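PDB 6LSV: jasmonate-induced oxygenase 2 from Arabidopsis thaliana, which oxidises the stress hormone jasmonate to 12-hydroxyjasmonate, using iron(II), molecular oxygen and 2-oxoglutarate, and so acts within jasmonate defence signalling. Local coordinates for residues 25-30 / 223-228; 281-286 / 342-347. One frame throughout, in Å; residues are numbered along the deposited sequence.

Overall arrangement
Each contact includes a segment that carries an iron ligand; their centres are about 11 Å apart. Contact 1 joins an N-terminal loop to the segment that carries His227. Contact 2 joins the segment of His284 to a turn near the C-terminal end. The two histidines bind the same metal with Asp229. They are linked through the backbone, where His227 O lies 2.9 Å from His284 N, a probable hydrogen bond. A second probable bond runs from Gly343 N to Pro226 O, also at 2.9 Å, and ties the C-terminal turn to the first iron segment. Both contacts reach 2-oxoglutarate, while the jasmonate chain comes up beside His227 of contact 1.

Contact 1: 25-30 / 223-228; sequences YIKPAS and GLSPHS. With FE (Fe (III) ion), chain E; JAA ({(1R,2R)-3-oxo-2-[(2Z)-pent-2-en-1-yl]cyclopentyl}acetic acid), chain D; AKG (2-oxoglutaric acid), chain C.
Lys27 reaches across to Ser225, and the pair makes up the whole direct contact between 25-30 and 223-228. Only 56 Å² is buried. The lysine chain bends at chi2 (-56°), then runs out straight and brings NZ to 3.2 Å from Ser225 OG. Lys27 CE lies beside the same hydroxyl, 3.4 Å from Ser225 OG. Asp134 joins the two groups: its OD1 forms a salt bridge with Lys27 NZ and a hydrogen bond with Ser225 OG. Leu133 O also accepts from NZ. The buried ammonium is thus met by a carboxylate and a carbonyl. Pro28, Ala29 and Ser30 continue the loop on the solvent side, away from Ser225.

Segment 223-228 belongs to the double-stranded beta-helix (jelly-roll) core of 2-oxoglutarate oxygenases. His227, Ser228 and Asp229 form the His-X-Asp part of the iron motif, which His284 completes. Ahead of it, a classic beta bulge sets Gly223 and Leu224 together against Val286 of the neighbouring strand, and the chain changes direction at Pro226.

The inner side of 223-228 is more densely contacted, by the iron and both ligands. His227 NE2 binds the iron at 2.4 Å, and ND1 donates to Ser225 O at 3.2 Å with an N-H...O angle of 148°. The acceptor sits 22° out of the ring plane. This second bond helps fix the ring's rotation and links the metal ligand to the residue beside Lys27. O1 of 2-oxoglutarate also binds the iron, and its O5 lies at the edge of the imidazole. Leu224 CD2 packs 3.6 Å from O2 of 2-oxoglutarate. The jasmonate end carbon C15 lies 3.3 Å from His227 NE2 and close to the iron, consistent with its being the carbon that is hydroxylated.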
# COMPACT_ATOMS: atom_id res chain seq x y z
N TYR A 25 -8.81 20.14 -0.89
CA TYR A 25 -8.19 19.27 0.10
C TYR A 25 -8.97 19.23 1.41
O TYR A 25 -8.47 18.67 2.40
CB TYR A 25 -6.75 19.72 0.36
CG TYR A 25 -5.94 19.85 -0.91
CD1 TYR A 25 -5.23 18.76 -1.42
CD2 TYR A 25 -5.90 21.05 -1.62
CE1 TYR A 25 -4.49 18.87 -2.58
CE2 TYR A 25 -5.16 21.16 -2.79
CZ TYR A 25 -4.46 20.07 -3.27
OH TYR A 25 -3.73 20.18 -4.43
N ILE A 26 -10.18 19.78 1.44
CA ILE A 26 -11.04 19.71 2.62
C ILE A 26 -11.98 18.53 2.46
O ILE A 26 -12.74 18.46 1.49
CB ILE A 26 -11.82 21.02 2.82
CG1 ILE A 26 -10.87 22.22 2.84
CG2 ILE A 26 -12.64 20.95 4.11
CD1 ILE A 26 -11.58 23.55 2.91
N LYS A 27 -11.93 17.61 3.40
CA LYS A 27 -12.82 16.46 3.34
C LYS A 27 -14.15 16.79 3.99
O LYS A 27 -14.25 17.72 4.80
CB LYS A 27 -12.17 15.27 4.04
CG LYS A 27 -10.76 14.97 3.56
CD LYS A 27 -10.72 14.75 2.05
CE LYS A 27 -9.44 14.02 1.63
NZ LYS A 27 -9.35 13.82 0.16
N PRO A 28 -15.21 16.07 3.63
CA PRO A 28 -16.50 16.27 4.30
C PRO A 28 -16.36 16.11 5.80
O PRO A 28 -15.51 15.36 6.29
CB PRO A 28 -17.39 15.18 3.70
CG PRO A 28 -16.82 14.93 2.36
CD PRO A 28 -15.33 15.14 2.49
N ALA A 29 -17.21 16.83 6.54
CA ALA A 29 -17.18 16.72 8.00
C ALA A 29 -17.44 15.29 8.46
O ALA A 29 -17.04 14.92 9.57
CB ALA A 29 -18.21 17.67 8.62
N SER A 30 -18.10 14.48 7.64
CA SER A 30 -18.37 13.10 8.02
C SER A 30 -17.10 12.27 8.11
O SER A 30 -17.07 11.26 8.82
CB SER A 30 -19.30 12.46 7.00
OG SER A 30 -20.42 13.29 6.79
N GLY A 223 -3.91 12.76 4.52
CA GLY A 223 -2.78 12.44 3.67
C GLY A 223 -3.14 11.42 2.61
O GLY A 223 -2.65 11.49 1.48
N LEU A 224 -4.02 10.48 2.96
CA LEU A 224 -4.50 9.47 2.02
C LEU A 224 -5.86 8.99 2.50
O LEU A 224 -6.00 8.55 3.65
CB LEU A 224 -3.51 8.31 1.94
CG LEU A 224 -3.65 7.35 0.76
CD1 LEU A 224 -3.78 8.11 -0.55
CD2 LEU A 224 -2.45 6.41 0.73
N SER A 225 -6.87 9.10 1.64
CA SER A 225 -8.24 8.76 2.00
C SER A 225 -8.41 7.25 2.19
O SER A 225 -7.57 6.46 1.75
CB SER A 225 -9.20 9.28 0.93
OG SER A 225 -9.24 10.69 0.93
N PRO A 226 -9.49 6.82 2.86
CA PRO A 226 -9.66 5.39 3.15
C PRO A 226 -9.61 4.53 1.90
O PRO A 226 -10.08 4.92 0.83
CB PRO A 226 -11.04 5.33 3.81
CG PRO A 226 -11.21 6.66 4.43
CD PRO A 226 -10.55 7.63 3.50
N HIS A 227 -9.04 3.34 2.06
CA HIS A 227 -8.95 2.35 0.99
C HIS A 227 -8.35 1.07 1.55
O HIS A 227 -7.67 1.08 2.58
CB HIS A 227 -8.09 2.84 -0.18
CG HIS A 227 -6.63 2.85 0.13
ND1 HIS A 227 -6.07 3.69 1.08
CD2 HIS A 227 -5.60 2.12 -0.36
CE1 HIS A 227 -4.77 3.48 1.14
NE2 HIS A 227 -4.46 2.52 0.28
N SER A 228 -8.62 -0.03 0.86
CA SER A 228 -7.82 -1.24 0.98
C SER A 228 -6.96 -1.37 -0.27
O SER A 228 -7.33 -0.88 -1.34
CB SER A 228 -8.70 -2.48 1.16
OG SER A 228 -9.64 -2.62 0.11
FE FE E . -2.35 1.65 1.01
O01 JAA D . -0.50 4.46 -6.81
O02 JAA D . -1.28 -1.53 -8.81
O03 JAA D . -2.66 -0.57 -10.20
C04 JAA D . -1.41 1.41 -7.94
C05 JAA D . -1.77 2.63 -6.93
C06 JAA D . -1.24 2.10 -9.31
C07 JAA D . -1.09 3.45 -9.05
C08 JAA D . -1.06 3.61 -7.42
C09 JAA D . -1.33 2.31 -5.43
C10 JAA D . -2.45 0.43 -8.00
C11 JAA D . -2.46 1.58 -4.70
C12 JAA D . -2.11 -0.61 -9.06
C13 JAA D . -2.87 1.95 -3.51
C14 JAA D . -2.24 3.15 -2.79
C15 JAA D . -3.34 4.11 -2.35
C1 AKG C . -0.21 3.12 1.32
O1 AKG C . -0.36 1.88 1.22
O2 AKG C . 0.06 3.80 0.29
C2 AKG C . -0.37 3.79 2.69
O5 AKG C . -1.42 3.72 3.23
C3 AKG C . 0.78 4.54 3.37
C4 AKG C . 0.71 4.30 4.89
C5 AKG C . 1.53 5.34 5.65
O3 AKG C . 2.06 5.07 6.76
O4 AKG C . 1.68 6.49 5.16

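Contact 2: 281-286 / 342-347; sequences SVEHRV and QGKSHV. With AKG (2-oxoglutaric acid), chain C.
Lys344 bends at chi3 (52°), which swings its ammonium group up to Ser281. The OG and O of Ser281 both face this ammonium. NZ donates to both oxygens of the serine: Lys344 NZ lies 2.7 Å from Ser281 O and 2.9 Å from Ser281 OG. The bond to Ser281 O lies in the carbonyl plane, on a lone pair. Gln272 OE1 also accepts from NZ, and Asp269 OD1 is hydrogen-bonded to Ser281 OG. The lysine is therefore tied to helix 269-274 as well as to 281-286.

Glu283 has CG anti to its backbone N (chi1 -177°) and stretches out across the lysine. The two side chains pass at a slant, with Glu283 CB 3.8 Å from Lys344 CG. The touch there is mainly between carbons. The charged ends diverge, with Glu283 OE1 6.8 Å from Lys344 NZ. Glu283 instead forms a salt bridge with Arg248, and its OE2 rests 3.4 Å from Gly343 CA.

Gln342 to Ser345 form a type II' beta turn, with Gly343 at its second position. Lys344 is the N-cap of the short helix that follows. Gln342 O accepts from both the backbone N and the hydroxyl of Ser345, which closes the turn. On the other side, strand 284-286 belongs to the jelly-roll core and carries the distal histidine of the iron triad, His284. Its ND1 makes a weak hydrogen bond to Val282 O. The CD2 edge of His284 meets O5 of 2-oxoglutarate at 3.2 Å, and its ring packs edge-to-face with that of His227. Two residues on, Val286 CG2 lies 3.4 Å from the carboxylate oxygen O4 at the other end of the cosubstrate.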
# COMPACT_ATOMS: atom_id res chain seq x y z
N SER A 281 -9.03 -7.82 3.88
CA SER A 281 -8.08 -6.77 3.56
C SER A 281 -8.31 -5.59 4.50
O SER A 281 -9.44 -5.14 4.69
CB SER A 281 -8.22 -6.33 2.10
OG SER A 281 -9.50 -5.80 1.82
N VAL A 282 -7.22 -5.09 5.10
CA VAL A 282 -7.33 -3.97 6.03
C VAL A 282 -7.67 -2.69 5.27
O VAL A 282 -7.20 -2.46 4.15
CB VAL A 282 -6.03 -3.82 6.83
CG1 VAL A 282 -4.84 -3.56 5.90
CG2 VAL A 282 -6.16 -2.70 7.86
N GLU A 283 -8.51 -1.87 5.88
CA GLU A 283 -8.81 -0.53 5.38
C GLU A 283 -7.99 0.48 6.18
O GLU A 283 -8.05 0.49 7.41
CB GLU A 283 -10.30 -0.23 5.50
CG GLU A 283 -10.72 1.11 4.93
CD GLU A 283 -12.22 1.33 5.03
OE1 GLU A 283 -12.89 0.59 5.78
OE2 GLU A 283 -12.73 2.25 4.35
N HIS A 284 -7.23 1.31 5.48
CA HIS A 284 -6.36 2.26 6.16
C HIS A 284 -6.46 3.63 5.50
O HIS A 284 -6.99 3.79 4.40
CB HIS A 284 -4.90 1.79 6.19
CG HIS A 284 -4.46 1.10 4.93
ND1 HIS A 284 -4.82 -0.19 4.62
CD2 HIS A 284 -3.67 1.53 3.92
CE1 HIS A 284 -4.28 -0.52 3.46
NE2 HIS A 284 -3.58 0.50 3.01
N ARG A 285 -5.95 4.63 6.22
CA ARG A 285 -5.89 6.01 5.78
C ARG A 285 -4.74 6.67 6.52
O ARG A 285 -4.25 6.16 7.53
CB ARG A 285 -7.21 6.74 6.06
CG ARG A 285 -7.40 7.11 7.53
CD ARG A 285 -8.70 7.85 7.77
NE ARG A 285 -8.77 8.37 9.13
CZ ARG A 285 -9.83 8.97 9.66
NH1 ARG A 285 -10.93 9.13 8.95
NH2 ARG A 285 -9.78 9.41 10.91
N VAL A 286 -4.29 7.81 6.00
CA VAL A 286 -3.19 8.55 6.59
C VAL A 286 -3.70 9.92 7.00
O VAL A 286 -4.38 10.60 6.22
CB VAL A 286 -1.99 8.67 5.63
CG1 VAL A 286 -0.77 9.23 6.37
CG2 VAL A 286 -1.65 7.32 5.01
N GLN A 342 -11.62 4.58 -2.51
CA GLN A 342 -13.04 4.49 -2.22
C GLN A 342 -13.30 3.51 -1.08
O GLN A 342 -14.32 2.82 -1.07
CB GLN A 342 -13.83 4.07 -3.46
CG GLN A 342 -13.78 5.06 -4.61
CD GLN A 342 -14.19 6.48 -4.22
OE1 GLN A 342 -14.93 6.68 -3.26
NE2 GLN A 342 -13.69 7.46 -4.96
N GLY A 343 -12.39 3.45 -0.11
CA GLY A 343 -12.57 2.52 0.99
C GLY A 343 -12.50 1.09 0.52
O GLY A 343 -11.70 0.73 -0.36
N LYS A 344 -13.36 0.24 1.09
CA LYS A 344 -13.48 -1.15 0.68
C LYS A 344 -14.68 -1.38 -0.23
O LYS A 344 -15.14 -2.52 -0.37
CB LYS A 344 -13.57 -2.06 1.91
CG LYS A 344 -12.35 -2.00 2.82
CD LYS A 344 -12.23 -3.26 3.66
CE LYS A 344 -12.31 -4.51 2.80
NZ LYS A 344 -11.82 -5.73 3.52
N SER A 345 -15.21 -0.32 -0.85
CA SER A 345 -16.35 -0.48 -1.74
C SER A 345 -15.97 -1.18 -3.04
O SER A 345 -16.85 -1.75 -3.70
CB SER A 345 -17.00 0.87 -2.04
OG SER A 345 -16.15 1.69 -2.83
N HIS A 346 -14.68 -1.16 -3.41
CA HIS A 346 -14.26 -1.83 -4.63
C HIS A 346 -14.39 -3.34 -4.51
O HIS A 346 -14.94 -4.00 -5.41
CB HIS A 346 -12.82 -1.44 -4.98
CG HIS A 346 -12.67 -0.04 -5.50
ND1 HIS A 346 -11.60 0.77 -5.19
CD2 HIS A 346 -13.47 0.69 -6.32
CE1 HIS A 346 -11.74 1.93 -5.79
NE2 HIS A 346 -12.87 1.91 -6.49
N VAL A 347 -13.92 -3.92 -3.40
CA VAL A 347 -14.01 -5.36 -3.24
C VAL A 347 -15.42 -5.79 -2.82
O VAL A 347 -15.87 -6.89 -3.17
CB VAL A 347 -12.94 -5.87 -2.25
CG1 VAL A 347 -13.15 -5.27 -0.87
CG2 VAL A 347 -12.93 -7.40 -2.19
C1 AKG C . -0.21 3.12 1.32
O1 AKG C . -0.36 1.88 1.22
O2 AKG C . 0.06 3.80 0.29
C2 AKG C . -0.37 3.79 2.69
O5 AKG C . -1.42 3.72 3.23
C3 AKG C . 0.78 4.54 3.37
C4 AKG C . 0.71 4.30 4.89
C5 AKG C . 1.53 5.34 5.65
O3 AKG C . 2.06 5.07 6.76
O4 AKG C . 1.68 6.49 5.16